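Local structure of cysteine desulfurase (Elizabethkingia anophelis NUHP1, 5VPR) at residues Gln13-Arg16 with Ser17-Ile21. The protein probably removes sulfur from L-cysteine, leaving L-alanine, as a pyridoxal 5'-phosphate-dependent cysteine desulfurase of the class-V aminotransferase family. Numbering follows the deposited sequence.
Sequences QEIR and SQFPI
Ser17 turns its hydroxyl back onto the preceding turn of helix 12-17, where OG donates a hydrogen bond to Glu14 O, very short at 2.5 Å, a length that is itself doubtful. A chi1 of 62° puts OG between the backbone N and the carbonyl carbon of its own residue, facing Glu14 O. Its amide still makes an i to i+4 helical bond, Ser17 N to Gln13 O, at 3.1 Å. Beyond it the pattern tightens to i to i+3, as in a 3-10-like final turn: Gln18 N reaches Ile15 O at 3.0 Å and Phe19 N reaches Arg16 O at 3.1 Å.

Arg16 thus meets the following residues mainly through its backbone. Its side chain bends at chi3 (64°), and NH1 forms a salt bridge with Glu398 and a hydrogen bond with Tyr393 O.

Gln18 runs extended beyond CG and lays its amide across the end of Glu14, the carboxylate and amide planes 62° apart. NE2 gives Glu14 OE1 a bent, weak hydrogen bond of 2.8 Å, while OE1 of Gln18 accepts one from Lys302, which is consistent with the modelled orientation of the amide. Phe19 lies alongside Ile15, pointing the same way, with its CE1 4.1 Å from Ile15 CG2 and Ile15 O at its edge, in the ring plane.

Gln13 O is therefore taken by Ser17 N, Glu14 O probably by the serine hydroxyl, and Ile15 O and Arg16 O by the amides of Gln18 and Phe19. Past these bonds, Phe19 packs against Tyr393 and Phe299, and Gln18 and Arg16 link the end of helix 12-17 to Lys302 of helix 287-303 and to Glu398 of helix 396-413.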
ATOM      1  N   GLN A  13     -21.941 -10.580   0.308  1.00 60.03           N
ATOM      2  CA  GLN A  13     -21.933 -11.928  -0.252  1.00 65.70           C
ATOM      3  C   GLN A  13     -21.651 -11.903  -1.750  1.00 62.04           C
ATOM      4  O   GLN A  13     -20.976 -12.795  -2.273  1.00 60.11           O
ATOM      5  CB  GLN A  13     -23.258 -12.636   0.046  1.00 71.24           C
ATOM      6  CG  GLN A  13     -23.423 -13.060   1.513  1.00 79.79           C
ATOM      7  CD  GLN A  13     -22.228 -13.859   2.041  1.00 86.28           C
ATOM      8  OE1 GLN A  13     -21.776 -14.817   1.413  1.00 89.43           O
ATOM      9  NE2 GLN A  13     -21.711 -13.457   3.197  1.00 83.26           N
ATOM     10  N   GLU A  14     -22.167 -10.902  -2.464  1.00 64.46           N
ATOM     11  CA  GLU A  14     -21.811 -10.782  -3.871  1.00 62.21           C
ATOM     12  C   GLU A  14     -20.321 -10.508  -4.022  1.00 56.59           C
ATOM     13  O   GLU A  14     -19.669 -11.046  -4.926  1.00 57.70           O
ATOM     14  CB  GLU A  14     -22.646  -9.685  -4.532  1.00 70.13           C
ATOM     15  CG  GLU A  14     -22.668  -9.744  -6.055  1.00 78.87           C
ATOM     16  CD  GLU A  14     -21.422  -9.142  -6.693  1.00 81.77           C
ATOM     17  OE1 GLU A  14     -20.720  -8.358  -6.018  1.00 81.80           O
ATOM     18  OE2 GLU A  14     -21.147  -9.455  -7.871  1.00 86.56           O
ATOM     19  N   ILE A  15     -19.758  -9.689  -3.128  1.00 53.93           N
ATOM     20  CA  ILE A  15     -18.328  -9.390  -3.181  1.00 51.61           C
ATOM     21  C   ILE A  15     -17.514 -10.660  -2.966  1.00 53.61           C
ATOM     22  O   ILE A  15     -16.597 -10.968  -3.738  1.00 48.38           O
ATOM     23  CB  ILE A  15     -17.961  -8.319  -2.137  1.00 48.76           C
ATOM     24  CG1 ILE A  15     -18.654  -6.982  -2.426  1.00 51.15           C
ATOM     25  CG2 ILE A  15     -16.447  -8.167  -2.037  1.00 44.17           C
ATOM     26  CD1 ILE A  15     -18.472  -6.496  -3.821  1.00 60.63           C
ATOM     27  N   ARG A  16     -17.832 -11.413  -1.901  1.00 52.81           N
ATOM     28  CA  ARG A  16     -17.045 -12.598  -1.564  1.00 48.54           C
ATOM     29  C   ARG A  16     -17.134 -13.658  -2.653  1.00 53.93           C
ATOM     30  O   ARG A  16     -16.187 -14.431  -2.843  1.00 54.87           O
ATOM     31  CB  ARG A  16     -17.505 -13.194  -0.221  1.00 47.52           C
ATOM     32  CG  ARG A  16     -17.059 -12.404   1.014  1.00 47.35           C
ATOM     33  CD  ARG A  16     -17.557 -13.021   2.319  1.00 53.01           C
ATOM     34  NE  ARG A  16     -17.014 -14.360   2.572  1.00 50.89           N
ATOM     35  CZ  ARG A  16     -15.847 -14.604   3.163  1.00 57.90           C
ATOM     36  NH1 ARG A  16     -15.067 -13.602   3.565  1.00 52.23           N
ATOM     37  NH2 ARG A  16     -15.451 -15.857   3.346  1.00 60.12           N
ATOM     38  N   SER A  17     -18.260 -13.720  -3.368  1.00 47.28           N
ATOM     39  CA  SER A  17     -18.389 -14.689  -4.452  1.00 56.16           C
ATOM     40  C   SER A  17     -17.392 -14.436  -5.580  1.00 53.07           C
ATOM     41  O   SER A  17     -17.135 -15.342  -6.378  1.00 54.19           O
ATOM     42  CB  SER A  17     -19.825 -14.679  -4.993  1.00 60.47           C
ATOM     43  OG  SER A  17     -20.161 -13.415  -5.537  1.00 65.75           O
ATOM     44  N   GLN A  18     -16.810 -13.238  -5.660  1.00 50.26           N
ATOM     45  CA  GLN A  18     -15.843 -12.947  -6.712  1.00 49.44           C
ATOM     46  C   GLN A  18     -14.435 -13.433  -6.385  1.00 50.69           C
ATOM     47  O   GLN A  18     -13.566 -13.368  -7.259  1.00 49.64           O
ATOM     48  CB  GLN A  18     -15.811 -11.435  -6.999  1.00 44.62           C
ATOM     49  CG  GLN A  18     -17.188 -10.856  -7.359  1.00 49.17           C
ATOM     50  CD  GLN A  18     -17.168  -9.352  -7.609  1.00 58.51           C
ATOM     51  OE1 GLN A  18     -16.293  -8.830  -8.306  1.00 56.90           O
ATOM     52  NE2 GLN A  18     -18.147  -8.652  -7.047  1.00 65.22           N
ATOM     53  N   PHE A  19     -14.185 -13.930  -5.169  1.00 47.65           N
ATOM     54  CA  PHE A  19     -12.832 -14.301  -4.752  1.00 40.91           C
ATOM     55  C   PHE A  19     -12.740 -15.803  -4.544  1.00 50.45           C
ATOM     56  O   PHE A  19     -13.096 -16.306  -3.463  1.00 42.68           O
ATOM     57  CB  PHE A  19     -12.446 -13.559  -3.473  1.00 36.50           C
ATOM     58  CG  PHE A  19     -12.259 -12.097  -3.681  1.00 44.51           C
ATOM     59  CD1 PHE A  19     -13.343 -11.240  -3.684  1.00 49.35           C
ATOM     60  CD2 PHE A  19     -10.998 -11.584  -3.909  1.00 34.18           C
ATOM     61  CE1 PHE A  19     -13.166  -9.880  -3.904  1.00 45.96           C
ATOM     62  CE2 PHE A  19     -10.811 -10.233  -4.127  1.00 38.81           C
ATOM     63  CZ  PHE A  19     -11.893  -9.379  -4.126  1.00 43.38           C
ATOM     64  N   PRO A  20     -12.265 -16.561  -5.534  1.00 46.38           N
ATOM     65  CA  PRO A  20     -12.315 -18.029  -5.406  1.00 48.14           C
ATOM     66  C   PRO A  20     -11.536 -18.556  -4.216  1.00 47.57           C
ATOM     67  O   PRO A  20     -11.995 -19.501  -3.564  1.00 44.57           O
ATOM     68  CB  PRO A  20     -11.740 -18.519  -6.745  1.00 44.11           C
ATOM     69  CG  PRO A  20     -11.030 -17.338  -7.318  1.00 50.24           C
ATOM     70  CD  PRO A  20     -11.783 -16.133  -6.851  1.00 46.16           C
ATOM     71  N   ILE A  21     -10.395 -17.947  -3.876  1.00 43.52           N
ATOM     72  CA  ILE A  21      -9.592 -18.471  -2.772  1.00 40.98           C
ATOM     73  C   ILE A  21     -10.343 -18.432  -1.442  1.00 49.37           C
ATOM     74  O   ILE A  21      -9.969 -19.140  -0.496  1.00 49.21           O
ATOM     75  CB  ILE A  21      -8.243 -17.719  -2.674  1.00 41.75           C
ATOM     76  CG1 ILE A  21      -7.195 -18.604  -1.977  1.00 38.50           C
ATOM     77  CG2 ILE A  21      -8.403 -16.394  -1.914  1.00 38.81           C
ATOM     78  CD1 ILE A  21      -5.804 -17.934  -1.918  1.00 39.14           C
TER